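Multicopper oxidase (Arthrobacter sp. FB24, PDB 3GDC) probably oxidises phenolic or similar substrates at a type 1 copper and passes the electrons to a copper cluster that reduces dioxygen to water, as laccases do. Local coordinates at residues A139-Y147 with I210-I218; E181-P189 with T273-M281. All coordinates share one frame; numbering follows the deposited sequence.

Contact 1 (A139-Y147 with I210-I218); sequences APHIAKGLY and INVLEYDPI. With CU (copper (II) ion), chain D.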
ATOM      1  N   ALA A 139      -8.801  16.850   9.742  1.00 24.88           N
ATOM      2  CA  ALA A 139      -8.325  17.056   8.360  1.00 24.32           C
ATOM      3  C   ALA A 139      -7.705  18.438   8.105  1.00 23.46           C
ATOM      4  O   ALA A 139      -6.552  18.502   7.669  1.00 23.22           O
ATOM      5  CB  ALA A 139      -9.411  16.715   7.308  1.00 24.86           C
ATOM      6  N   PRO A 140      -8.445  19.539   8.378  1.00 22.87           N
ATOM      7  CA  PRO A 140      -7.849  20.863   8.183  1.00 22.34           C
ATOM      8  C   PRO A 140      -6.653  21.158   9.084  1.00 21.67           C
ATOM      9  O   PRO A 140      -5.757  21.872   8.672  1.00 21.89           O
ATOM     10  CB  PRO A 140      -8.993  21.830   8.502  1.00 22.64           C
ATOM     11  CG  PRO A 140      -9.980  21.048   9.273  1.00 23.03           C
ATOM     12  CD  PRO A 140      -9.853  19.635   8.807  1.00 23.09           C
ATOM     13  N   HIS A 141      -6.633  20.610  10.296  1.00 20.79           N
ATOM     14  CA  HIS A 141      -5.523  20.888  11.214  1.00 20.23           C
ATOM     15  C   HIS A 141      -4.197  20.295  10.741  1.00 20.29           C
ATOM     16  O   HIS A 141      -3.149  20.891  10.968  1.00 21.62           O
ATOM     17  CB  HIS A 141      -5.876  20.504  12.652  1.00 19.91           C
ATOM     18  CG  HIS A 141      -6.743  21.516  13.331  1.00 18.73           C
ATOM     19  ND1 HIS A 141      -6.228  22.571  14.055  1.00 18.71           N
ATOM     20  CD2 HIS A 141      -8.089  21.665  13.354  1.00 17.51           C
ATOM     21  CE1 HIS A 141      -7.220  23.311  14.518  1.00 19.41           C
ATOM     22  NE2 HIS A 141      -8.360  22.786  14.102  1.00 18.58           N
ATOM     23  N   ILE A 142      -4.246  19.166  10.043  1.00 19.94           N
ATOM     24  CA  ILE A 142      -3.040  18.630   9.399  1.00 19.12           C
ATOM     25  C   ILE A 142      -2.861  19.297   8.022  1.00 18.37           C
ATOM     26  O   ILE A 142      -1.778  19.802   7.699  1.00 17.56           O
ATOM     27  CB  ILE A 142      -3.069  17.086   9.273  1.00 19.27           C
ATOM     28  CG1 ILE A 142      -3.151  16.427  10.664  1.00 20.27           C
ATOM     29  CG2 ILE A 142      -1.817  16.564   8.541  1.00 20.40           C
ATOM     30  CD1 ILE A 142      -3.405  14.916  10.623  1.00 20.83           C
ATOM     31  N   ALA A 143      -3.931  19.319   7.233  1.00 17.28           N
ATOM     32  CA  ALA A 143      -3.855  19.782   5.834  1.00 16.94           C
ATOM     33  C   ALA A 143      -3.478  21.259   5.669  1.00 16.73           C
ATOM     34  O   ALA A 143      -2.872  21.644   4.654  1.00 16.97           O
ATOM     35  CB  ALA A 143      -5.166  19.484   5.101  1.00 16.79           C
ATOM     36  N   LYS A 144      -3.819  22.085   6.655  1.00 16.33           N
ATOM     37  CA  LYS A 144      -3.467  23.503   6.598  1.00 16.54           C
ATOM     38  C   LYS A 144      -1.980  23.788   6.800  1.00 15.37           C
ATOM     39  O   LYS A 144      -1.529  24.907   6.577  1.00 15.64           O
ATOM     40  CB  LYS A 144      -4.337  24.350   7.539  1.00 17.45           C
ATOM     41  CG  LYS A 144      -5.822  24.363   7.165  1.00 20.20           C
ATOM     42  CD  LYS A 144      -6.210  25.578   6.358  1.00 25.83           C
ATOM     43  CE  LYS A 144      -6.384  26.798   7.242  1.00 25.91           C
ATOM     44  NZ  LYS A 144      -6.774  27.992   6.437  1.00 28.88           N
ATOM     45  N   GLY A 145      -1.209  22.781   7.208  1.00 14.55           N
ATOM     46  CA  GLY A 145       0.235  22.896   7.175  1.00 13.89           C
ATOM     47  C   GLY A 145       0.970  22.475   8.435  1.00 13.00           C
ATOM     48  O   GLY A 145       2.201  22.511   8.465  1.00 13.17           O
ATOM     49  N   LEU A 146       0.222  22.070   9.463  1.00 13.00           N
ATOM     50  CA  LEU A 146       0.823  21.755  10.769  1.00 12.32           C
ATOM     51  C   LEU A 146       1.421  20.345  10.834  1.00 11.91           C
ATOM     52  O   LEU A 146       0.824  19.417  11.387  1.00 11.13           O
ATOM     53  CB  LEU A 146      -0.174  22.001  11.917  1.00 12.96           C
ATOM     54  CG  LEU A 146      -0.599  23.458  12.102  1.00 12.76           C
ATOM     55  CD1 LEU A 146      -1.744  23.528  13.104  1.00 14.96           C
ATOM     56  CD2 LEU A 146       0.558  24.366  12.542  1.00 15.30           C
ATOM     57  N   TYR A 147       2.614  20.200  10.262  1.00 11.79           N
ATOM     58  CA  TYR A 147       3.354  18.936  10.307  1.00 12.43           C
ATOM     59  C   TYR A 147       4.824  19.174  10.033  1.00 12.74           C
ATOM     60  O   TYR A 147       5.199  20.186   9.431  1.00 13.39           O
ATOM     61  CB  TYR A 147       2.802  17.936   9.281  1.00 12.61           C
ATOM     62  CG  TYR A 147       2.505  18.587   7.934  1.00 13.84           C
ATOM     63  CD1 TYR A 147       3.538  18.933   7.062  1.00 14.01           C
ATOM     64  CD2 TYR A 147       1.192  18.873   7.552  1.00 13.88           C
ATOM     65  CE1 TYR A 147       3.269  19.538   5.809  1.00 12.75           C
ATOM     66  CE2 TYR A 147       0.917  19.479   6.317  1.00 13.48           C
ATOM     67  CZ  TYR A 147       1.974  19.804   5.460  1.00 13.28           C
ATOM     68  OH  TYR A 147       1.727  20.416   4.242  1.00 15.03           O
ATOM     69  N   ILE A 210       8.727  11.319   3.921  1.00 12.30           N
ATOM     70  CA  ILE A 210       7.588  11.313   4.830  1.00 12.93           C
ATOM     71  C   ILE A 210       6.331  11.721   4.099  1.00 12.97           C
ATOM     72  O   ILE A 210       6.307  12.765   3.451  1.00 12.61           O
ATOM     73  CB  ILE A 210       7.808  12.308   5.992  1.00 13.79           C
ATOM     74  CG1 ILE A 210       9.082  11.946   6.744  1.00 14.18           C
ATOM     75  CG2 ILE A 210       6.591  12.350   6.915  1.00 14.30           C
ATOM     76  CD1 ILE A 210       9.713  13.112   7.468  1.00 15.59           C
ATOM     77  N   ASN A 211       5.274  10.922   4.251  1.00 13.05           N
ATOM     78  CA  ASN A 211       4.006  11.256   3.635  1.00 13.46           C
ATOM     79  C   ASN A 211       3.022  11.871   4.623  1.00 13.62           C
ATOM     80  O   ASN A 211       2.595  11.194   5.570  1.00 13.56           O
ATOM     81  CB  ASN A 211       3.366  10.028   2.972  1.00 13.86           C
ATOM     82  CG  ASN A 211       2.124  10.402   2.187  1.00 14.99           C
ATOM     83  OD1 ASN A 211       2.074  11.491   1.599  1.00 15.05           O
ATOM     84  ND2 ASN A 211       1.114   9.531   2.185  1.00 15.33           N
ATOM     85  N   VAL A 212       2.644  13.134   4.391  1.00 13.10           N
ATOM     86  CA  VAL A 212       1.574  13.765   5.184  1.00 14.07           C
ATOM     87  C   VAL A 212       0.301  14.062   4.372  1.00 14.24           C
ATOM     88  O   VAL A 212      -0.621  14.702   4.863  1.00 14.59           O
ATOM     89  CB  VAL A 212       2.046  15.035   5.910  1.00 13.71           C
ATOM     90  CG1 VAL A 212       3.241  14.732   6.787  1.00 15.05           C
ATOM     91  CG2 VAL A 212       2.382  16.145   4.900  1.00 14.57           C
ATOM     92  N   LEU A 213       0.261  13.591   3.127  1.00 15.29           N
ATOM     93  CA  LEU A 213      -0.846  13.912   2.240  1.00 15.16           C
ATOM     94  C   LEU A 213      -2.213  13.571   2.843  1.00 15.57           C
ATOM     95  O   LEU A 213      -2.475  12.436   3.228  1.00 14.96           O
ATOM     96  CB  LEU A 213      -0.656  13.220   0.882  1.00 15.05           C
ATOM     97  CG  LEU A 213      -1.768  13.387  -0.150  1.00 16.21           C
ATOM     98  CD1 LEU A 213      -1.914  14.855  -0.552  1.00 16.06           C
ATOM     99  CD2 LEU A 213      -1.402  12.521  -1.349  1.00 15.49           C
ATOM    100  N   GLU A 214      -3.066  14.579   2.936  1.00 16.81           N
ATOM    101  CA  GLU A 214      -4.415  14.398   3.436  1.00 18.26           C
ATOM    102  C   GLU A 214      -5.369  14.144   2.259  1.00 19.30           C
ATOM    103  O   GLU A 214      -5.040  14.462   1.099  1.00 19.39           O
ATOM    104  CB  GLU A 214      -4.839  15.636   4.249  1.00 19.11           C
ATOM    105  CG  GLU A 214      -6.203  15.530   4.938  1.00 20.95           C
ATOM    106  CD  GLU A 214      -6.307  14.282   5.803  1.00 23.38           C
ATOM    107  OE1 GLU A 214      -5.813  14.333   6.950  1.00 24.38           O
ATOM    108  OE2 GLU A 214      -6.847  13.252   5.319  1.00 24.86           O
ATOM    109  N   TYR A 215      -6.520  13.536   2.568  1.00 19.50           N
ATOM    110  CA  TYR A 215      -7.634  13.308   1.620  1.00 20.24           C
ATOM    111  C   TYR A 215      -7.409  12.107   0.689  1.00 20.29           C
ATOM    112  O   TYR A 215      -8.219  11.170   0.668  1.00 20.99           O
ATOM    113  CB  TYR A 215      -8.009  14.597   0.855  1.00 20.46           C
ATOM    114  CG  TYR A 215      -8.303  15.784   1.762  1.00 20.93           C
ATOM    115  CD1 TYR A 215      -9.433  15.799   2.579  1.00 21.36           C
ATOM    116  CD2 TYR A 215      -7.449  16.889   1.798  1.00 21.09           C
ATOM    117  CE1 TYR A 215      -9.695  16.875   3.420  1.00 22.24           C
ATOM    118  CE2 TYR A 215      -7.705  17.974   2.642  1.00 22.51           C
ATOM    119  CZ  TYR A 215      -8.831  17.960   3.441  1.00 21.24           C
ATOM    120  OH  TYR A 215      -9.096  19.029   4.273  1.00 24.62           O
ATOM    121  N   ASP A 216      -6.316  12.127  -0.070  1.00 19.80           N
ATOM    122  CA  ASP A 216      -5.940  10.992  -0.918  1.00 20.25           C
ATOM    123  C   ASP A 216      -5.344   9.872  -0.060  1.00 19.94           C
ATOM    124  O   ASP A 216      -4.478  10.134   0.773  1.00 19.98           O
ATOM    125  CB  ASP A 216      -4.932  11.436  -1.977  1.00 20.87           C
ATOM    126  CG  ASP A 216      -5.514  12.446  -2.956  1.00 21.46           C
ATOM    127  OD1 ASP A 216      -6.382  12.053  -3.772  1.00 24.10           O
ATOM    128  OD2 ASP A 216      -5.090  13.621  -2.924  1.00 21.75           O
ATOM    129  N   PRO A 217      -5.797   8.619  -0.259  1.00 19.59           N
ATOM    130  CA  PRO A 217      -5.377   7.549   0.657  1.00 19.03           C
ATOM    131  C   PRO A 217      -3.915   7.091   0.542  1.00 18.65           C
ATOM    132  O   PRO A 217      -3.382   6.531   1.498  1.00 18.58           O
ATOM    133  CB  PRO A 217      -6.327   6.394   0.311  1.00 19.05           C
ATOM    134  CG  PRO A 217      -6.724   6.643  -1.114  1.00 19.43           C
ATOM    135  CD  PRO A 217      -6.725   8.133  -1.304  1.00 19.77           C
ATOM    136  N   ILE A 218      -3.273   7.304  -0.607  1.00 17.81           N
ATOM    137  CA  ILE A 218      -1.905   6.813  -0.779  1.00 17.65           C
ATOM    138  C   ILE A 218      -1.070   7.738  -1.658  1.00 17.25           C
ATOM    139  O   ILE A 218      -1.581   8.376  -2.588  1.00 17.07           O
ATOM    140  CB  ILE A 218      -1.872   5.330  -1.280  1.00 18.11           C
ATOM    141  CG1 ILE A 218      -0.478   4.703  -1.107  1.00 19.28           C
ATOM    142  CG2 ILE A 218      -2.359   5.221  -2.730  1.00 18.50           C
ATOM    143  CD1 ILE A 218      -0.485   3.186  -0.910  1.00 20.45           C
TER
HETATM  144 CU    CU D 301      -4.248  22.573  14.908  1.00 24.54          CU
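Y147 and V212 meet in a CH-pi contact. CG2 of V212 stands 3.5 Å from the centroid of the Y147 ring, only 8° off the ring normal, so the methyl sits squarely over one face. Y147 CG lies between its own backbone N and carbonyl carbon (chi1 43°), which turns that face to the valine. Over the opposite face lies G145 O, so the ring is sandwiched, and its OH is hydrogen-bonded to N170. With an alanine here, the V212 methyl is likely to face a gap and N170 to lose its phenol partner.

Most of the other contacts are apolar. The methyls A139 CB and A143 CB, one helical turn apart, both approach the Y215 ring obliquely. A139 CB is 3.9 Å from Y215 CE1, and A143 CB is 3.8 Å from Y215 CE2. E214 CG lies over the centre of one face of this ring.

The polar bonds lie within 210-218 or lead outward. E214 bends back at chi2, and its OE2 accepts from Y215 N at 2.8 Å, on the anti side of the carboxylate. E214 OE1 is hydrogen-bonded to T273 OG1 of the second subunit.

On the far side of helix 138-143, H141 ND1 binds copper at 2.2 Å, with H88 and C133 completing the site. The helix thus lies between this copper and the loop after strand 205-211, while V212 packs on strands 127-132 and 163-172.

Contact 2 (E181-P189 with T273-M281); sequences EFYSVNGLP and TEFAELGWM. With CA (calcium ion), chain H.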
ATOM      1  N   GLU A 181      -5.899  20.312  -4.715  1.00 19.10           N
ATOM      2  CA  GLU A 181      -5.735  21.013  -5.997  1.00 19.02           C
ATOM      3  C   GLU A 181      -4.275  21.036  -6.441  1.00 18.70           C
ATOM      4  O   GLU A 181      -3.974  21.080  -7.649  1.00 19.03           O
ATOM      5  CB  GLU A 181      -6.292  22.436  -5.893  1.00 19.00           C
ATOM      6  CG  GLU A 181      -7.824  22.520  -5.953  1.00 20.20           C
ATOM      7  CD  GLU A 181      -8.521  21.843  -4.790  1.00 22.08           C
ATOM      8  OE1 GLU A 181      -8.310  22.273  -3.636  1.00 22.36           O
ATOM      9  OE2 GLU A 181      -9.306  20.888  -5.018  1.00 22.75           O
ATOM     10  N   PHE A 182      -3.364  21.001  -5.463  1.00 17.79           N
ATOM     11  CA  PHE A 182      -1.929  20.921  -5.743  1.00 17.29           C
ATOM     12  C   PHE A 182      -1.220  19.934  -4.817  1.00 16.67           C
ATOM     13  O   PHE A 182      -1.743  19.558  -3.761  1.00 15.97           O
ATOM     14  CB  PHE A 182      -1.260  22.294  -5.618  1.00 18.75           C
ATOM     15  CG  PHE A 182      -1.837  23.329  -6.548  1.00 19.48           C
ATOM     16  CD1 PHE A 182      -1.417  23.396  -7.874  1.00 22.08           C
ATOM     17  CD2 PHE A 182      -2.819  24.202  -6.105  1.00 21.28           C
ATOM     18  CE1 PHE A 182      -1.970  24.343  -8.749  1.00 24.22           C
ATOM     19  CE2 PHE A 182      -3.377  25.151  -6.975  1.00 23.24           C
ATOM     20  CZ  PHE A 182      -2.944  25.215  -8.293  1.00 22.56           C
ATOM     21  N   TYR A 183      -0.027  19.531  -5.235  1.00 15.85           N
ATOM     22  CA  TYR A 183       0.801  18.566  -4.491  1.00 15.22           C
ATOM     23  C   TYR A 183       2.229  19.054  -4.497  1.00 14.99           C
ATOM     24  O   TYR A 183       2.640  19.781  -5.400  1.00 14.80           O
ATOM     25  CB  TYR A 183       0.718  17.177  -5.131  1.00 15.28           C
ATOM     26  CG  TYR A 183      -0.687  16.611  -5.158  1.00 15.36           C
ATOM     27  CD1 TYR A 183      -1.125  15.747  -4.163  1.00 16.20           C
ATOM     28  CD2 TYR A 183      -1.592  16.961  -6.175  1.00 15.03           C
ATOM     29  CE1 TYR A 183      -2.421  15.221  -4.174  1.00 16.29           C
ATOM     30  CE2 TYR A 183      -2.888  16.453  -6.193  1.00 17.20           C
ATOM     31  CZ  TYR A 183      -3.298  15.583  -5.188  1.00 16.28           C
ATOM     32  OH  TYR A 183      -4.571  15.063  -5.208  1.00 17.34           O
ATOM     33  N   SER A 184       3.004  18.694  -3.478  1.00 14.62           N
ATOM     34  CA  SER A 184       4.391  19.132  -3.466  1.00 14.76           C
ATOM     35  C   SER A 184       5.280  18.152  -2.724  1.00 14.93           C
ATOM     36  O   SER A 184       4.790  17.274  -2.019  1.00 14.01           O
ATOM     37  CB  SER A 184       4.522  20.546  -2.866  1.00 15.32           C
ATOM     38  OG  SER A 184       4.744  20.529  -1.459  1.00 14.99           O
ATOM     39  N   VAL A 185       6.583  18.294  -2.947  1.00 15.15           N
ATOM     40  CA  VAL A 185       7.569  17.814  -1.993  1.00 15.69           C
ATOM     41  C   VAL A 185       8.260  19.031  -1.380  1.00 15.25           C
ATOM     42  O   VAL A 185       8.782  19.900  -2.089  1.00 15.12           O
ATOM     43  CB  VAL A 185       8.565  16.785  -2.593  1.00 16.46           C
ATOM     44  CG1 VAL A 185       9.090  17.213  -3.972  1.00 17.99           C
ATOM     45  CG2 VAL A 185       9.734  16.545  -1.630  1.00 17.89           C
ATOM     46  N   ASN A 186       8.226  19.111  -0.052  1.00 14.85           N
ATOM     47  CA  ASN A 186       8.843  20.230   0.670  1.00 14.33           C
ATOM     48  C   ASN A 186       8.252  21.627   0.485  1.00 14.84           C
ATOM     49  O   ASN A 186       8.913  22.624   0.745  1.00 14.70           O
ATOM     50  CB  ASN A 186      10.376  20.208   0.490  1.00 14.80           C
ATOM     51  CG  ASN A 186      11.014  19.072   1.244  1.00 14.81           C
ATOM     52  OD1 ASN A 186      10.338  18.380   2.013  1.00 15.20           O
ATOM     53  ND2 ASN A 186      12.315  18.866   1.042  1.00 16.92           N
ATOM     54  N   GLY A 187       6.993  21.695   0.056  1.00 15.18           N
ATOM     55  CA  GLY A 187       6.218  22.914   0.206  1.00 15.55           C
ATOM     56  C   GLY A 187       5.681  23.585  -1.039  1.00 15.96           C
ATOM     57  O   GLY A 187       4.606  24.183  -0.983  1.00 15.80           O
ATOM     58  N   LEU A 188       6.417  23.510  -2.147  1.00 15.53           N
ATOM     59  CA  LEU A 188       6.031  24.254  -3.355  1.00 15.35           C
ATOM     60  C   LEU A 188       5.931  23.363  -4.590  1.00 14.60           C
ATOM     61  O   LEU A 188       6.922  22.759  -5.000  1.00 14.09           O
ATOM     62  CB  LEU A 188       7.022  25.375  -3.644  1.00 15.22           C
ATOM     63  CG  LEU A 188       7.216  26.510  -2.645  1.00 15.65           C
ATOM     64  CD1 LEU A 188       8.273  27.461  -3.236  1.00 15.95           C
ATOM     65  CD2 LEU A 188       5.895  27.225  -2.381  1.00 15.49           C
ATOM     66  N   PRO A 189       4.734  23.287  -5.185  1.00 15.00           N
ATOM     67  CA  PRO A 189       4.522  22.548  -6.426  1.00 15.06           C
ATOM     68  C   PRO A 189       5.586  22.891  -7.475  1.00 15.25           C
ATOM     69  O   PRO A 189       5.874  24.076  -7.705  1.00 15.71           O
ATOM     70  CB  PRO A 189       3.153  23.047  -6.877  1.00 15.15           C
ATOM     71  CG  PRO A 189       2.447  23.304  -5.595  1.00 15.55           C
ATOM     72  CD  PRO A 189       3.480  23.901  -4.707  1.00 15.45           C
ATOM     73  N   THR A 273       0.019   9.612 -11.433  1.00 24.72           N
ATOM     74  CA  THR A 273       0.181  10.649 -12.459  1.00 24.79           C
ATOM     75  C   THR A 273      -0.568  11.960 -12.169  1.00 23.94           C
ATOM     76  O   THR A 273      -0.039  13.037 -12.417  1.00 23.95           O
ATOM     77  CB  THR A 273      -0.168  10.102 -13.875  1.00 25.40           C
ATOM     78  OG1 THR A 273      -1.590  10.011 -14.031  1.00 28.89           O
ATOM     79  CG2 THR A 273       0.449   8.730 -14.066  1.00 25.74           C
ATOM     80  N   GLU A 274      -1.779  11.853 -11.625  1.00 23.00           N
ATOM     81  CA  GLU A 274      -2.570  12.992 -11.165  1.00 22.96           C
ATOM     82  C   GLU A 274      -1.763  13.928 -10.245  1.00 21.65           C
ATOM     83  O   GLU A 274      -1.833  15.157 -10.373  1.00 21.19           O
ATOM     84  CB  GLU A 274      -3.797  12.464 -10.418  1.00 23.17           C
ATOM     85  CG  GLU A 274      -4.741  13.514  -9.847  1.00 24.79           C
ATOM     86  CD  GLU A 274      -5.792  12.927  -8.899  1.00 25.86           C
ATOM     87  OE1 GLU A 274      -6.643  13.711  -8.414  1.00 30.38           O
ATOM     88  OE2 GLU A 274      -5.787  11.696  -8.645  1.00 28.50           O
ATOM     89  N   PHE A 275      -1.012  13.336  -9.311  1.00 20.32           N
ATOM     90  CA  PHE A 275      -0.274  14.122  -8.323  1.00 19.19           C
ATOM     91  C   PHE A 275       0.932  14.786  -8.962  1.00 18.80           C
ATOM     92  O   PHE A 275       1.259  15.932  -8.651  1.00 18.56           O
ATOM     93  CB  PHE A 275       0.230  13.255  -7.159  1.00 18.59           C
ATOM     94  CG  PHE A 275      -0.852  12.520  -6.403  1.00 18.11           C
ATOM     95  CD1 PHE A 275      -2.198  12.813  -6.582  1.00 17.37           C
ATOM     96  CD2 PHE A 275      -0.497  11.548  -5.461  1.00 19.11           C
ATOM     97  CE1 PHE A 275      -3.179  12.122  -5.874  1.00 20.08           C
ATOM     98  CE2 PHE A 275      -1.470  10.847  -4.753  1.00 20.38           C
ATOM     99  CZ  PHE A 275      -2.811  11.132  -4.958  1.00 19.74           C
ATOM    100  N   ALA A 276       1.616  14.023  -9.810  1.00 18.75           N
ATOM    101  CA  ALA A 276       2.792  14.502 -10.535  1.00 18.74           C
ATOM    102  C   ALA A 276       2.476  15.752 -11.349  1.00 19.42           C
ATOM    103  O   ALA A 276       3.210  16.747 -11.290  1.00 19.03           O
ATOM    104  CB  ALA A 276       3.358  13.396 -11.426  1.00 18.09           C
ATOM    105  N   GLU A 277       1.364  15.701 -12.080  1.00 19.64           N
ATOM    106  CA  GLU A 277       0.983  16.771 -12.992  1.00 20.37           C
ATOM    107  C   GLU A 277       0.432  17.995 -12.264  1.00 19.77           C
ATOM    108  O   GLU A 277       0.263  19.066 -12.860  1.00 19.43           O
ATOM    109  CB  GLU A 277       0.016  16.240 -14.066  1.00 21.08           C
ATOM    110  CG  GLU A 277       0.693  15.219 -14.988  1.00 24.71           C
ATOM    111  CD  GLU A 277       0.061  15.128 -16.371  1.00 30.75           C
ATOM    112  OE1 GLU A 277       0.827  15.005 -17.359  1.00 32.76           O
ATOM    113  OE2 GLU A 277      -1.189  15.174 -16.464  1.00 33.12           O
ATOM    114  N   LEU A 278       0.199  17.842 -10.957  1.00 18.43           N
ATOM    115  CA  LEU A 278      -0.270  18.937 -10.120  1.00 18.08           C
ATOM    116  C   LEU A 278       0.765  19.375  -9.059  1.00 17.02           C
ATOM    117  O   LEU A 278       0.423  20.040  -8.090  1.00 17.70           O
ATOM    118  CB  LEU A 278      -1.627  18.608  -9.502  1.00 18.10           C
ATOM    119  CG  LEU A 278      -2.802  18.513 -10.490  1.00 19.84           C
ATOM    120  CD1 LEU A 278      -4.061  18.003  -9.803  1.00 20.97           C
ATOM    121  CD2 LEU A 278      -3.030  19.855 -11.159  1.00 20.27           C
ATOM    122  N   GLY A 279       2.027  19.005  -9.273  1.00 16.90           N
ATOM    123  CA  GLY A 279       3.137  19.624  -8.564  1.00 15.92           C
ATOM    124  C   GLY A 279       4.159  18.708  -7.931  1.00 15.56           C
ATOM    125  O   GLY A 279       5.257  19.150  -7.595  1.00 15.04           O
ATOM    126  N   TRP A 280       3.812  17.436  -7.761  1.00 15.45           N
ATOM    127  CA  TRP A 280       4.725  16.476  -7.137  1.00 16.32           C
ATOM    128  C   TRP A 280       5.622  15.843  -8.222  1.00 16.90           C
ATOM    129  O   TRP A 280       5.509  14.670  -8.572  1.00 16.84           O
ATOM    130  CB  TRP A 280       3.926  15.498  -6.243  1.00 16.17           C
ATOM    131  CG  TRP A 280       4.648  14.344  -5.540  1.00 16.29           C
ATOM    132  CD1 TRP A 280       4.030  13.340  -4.834  1.00 15.57           C
ATOM    133  CD2 TRP A 280       6.057  14.047  -5.498  1.00 15.51           C
ATOM    134  NE1 TRP A 280       4.953  12.448  -4.365  1.00 17.21           N
ATOM    135  CE2 TRP A 280       6.205  12.849  -4.754  1.00 16.10           C
ATOM    136  CE3 TRP A 280       7.208  14.668  -6.012  1.00 15.91           C
ATOM    137  CZ2 TRP A 280       7.448  12.264  -4.512  1.00 16.97           C
ATOM    138  CZ3 TRP A 280       8.447  14.084  -5.772  1.00 16.26           C
ATOM    139  CH2 TRP A 280       8.557  12.888  -5.031  1.00 17.37           C
ATOM    140  N   MET A 281       6.505  16.680  -8.769  1.00 17.97           N
ATOM    141  CA  MET A 281       7.546  16.242  -9.693  1.00 19.62           C
ATOM    142  C   MET A 281       8.753  17.176  -9.630  1.00 18.00           C
ATOM    143  O   MET A 281       8.614  18.370  -9.379  1.00 18.05           O
ATOM    144  CB  MET A 281       7.011  16.116 -11.134  1.00 19.46           C
ATOM    145  CG  MET A 281       6.557  17.395 -11.781  1.00 21.83           C
ATOM    146  SD  MET A 281       6.049  17.199 -13.529  1.00 26.67           S
ATOM    147  CE  MET A 281       7.315  16.151 -14.166  1.00 24.24           C
TER
HETATM  148 CA    CA H 401     -10.398  21.111  -2.751  1.00 24.63          CA
HETATM  149  O   HOH W   1      -6.766  15.796  -6.817  1.00 34.76           O
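Y183 carries most of this contact, and its side chain can be followed outward over 273-281. Its CB meets W280 CB at 3.8 Å. With CG anti to the carbonyl carbon (chi1 -60°), the ring runs out over F275. F275 CA lies over the ring face in a CH-pi contact. CD2 comes 3.7 Å from L278 CB, which sits in the ring plane at the edge. CD1 lies over F275 CG, while CE1, CE2 and CZ gather round F275 CD1. The Y183 and F275 rings form an offset stack, planes at 23°. At the tip, Y183 OH lies 3.3 Å from F275 CE1 and is probably hydrogen-bonded to D216. A water 2.8 Å from Y183 OH is also within bonding reach of E274 OE1. E274 OE2 forms a salt bridge with K272.

The backbone fixes the root of the tyrosine. Y183 N donates to L278 O at 2.9 Å. G279 has no side chain, and a CB there would clash with Y183 O and P189 CB. Its CA instead makes a CA-H...O contact with Y183 O. F275 O accepts from both L278 N and W280 N, which holds the turn that follows. V185 CG1 packs on W280 CZ3 at 3.7 Å.

E181 grips the calcium through both carboxylate oxygens, and N173, D175, G176 and D179 complete the site. T174 N is hydrogen-bonded to E181 OE1. Strand 182-185 pairs antiparallel with strand 163-172, with a classic beta bulge where E181 and F182 both face Y172. Helix 273-276 follows strand 264-269 of the other sheet.

Both contacts are mainly buried, but contact 1 lies deeper. Centre to centre, it is about 11 Å from the middle of the chain, against about 15 Å for contact 2. Contact 1 joins the two cupredoxin-like domains. Contact 2 joins the two sheets of the second. Both reach the sheet that holds strands 205-211 and 182-185. Contact 1 sets methyls against aromatic rings, with a buried glutamate, whereas contact 2 adds a ring stack and a backbone hydrogen bond. A copper borders contact 1 and a calcium borders contact 2. D216 of contact 1 and Y183 of contact 2 tie the two together, and L213 CD1 packs on Y183 CE1.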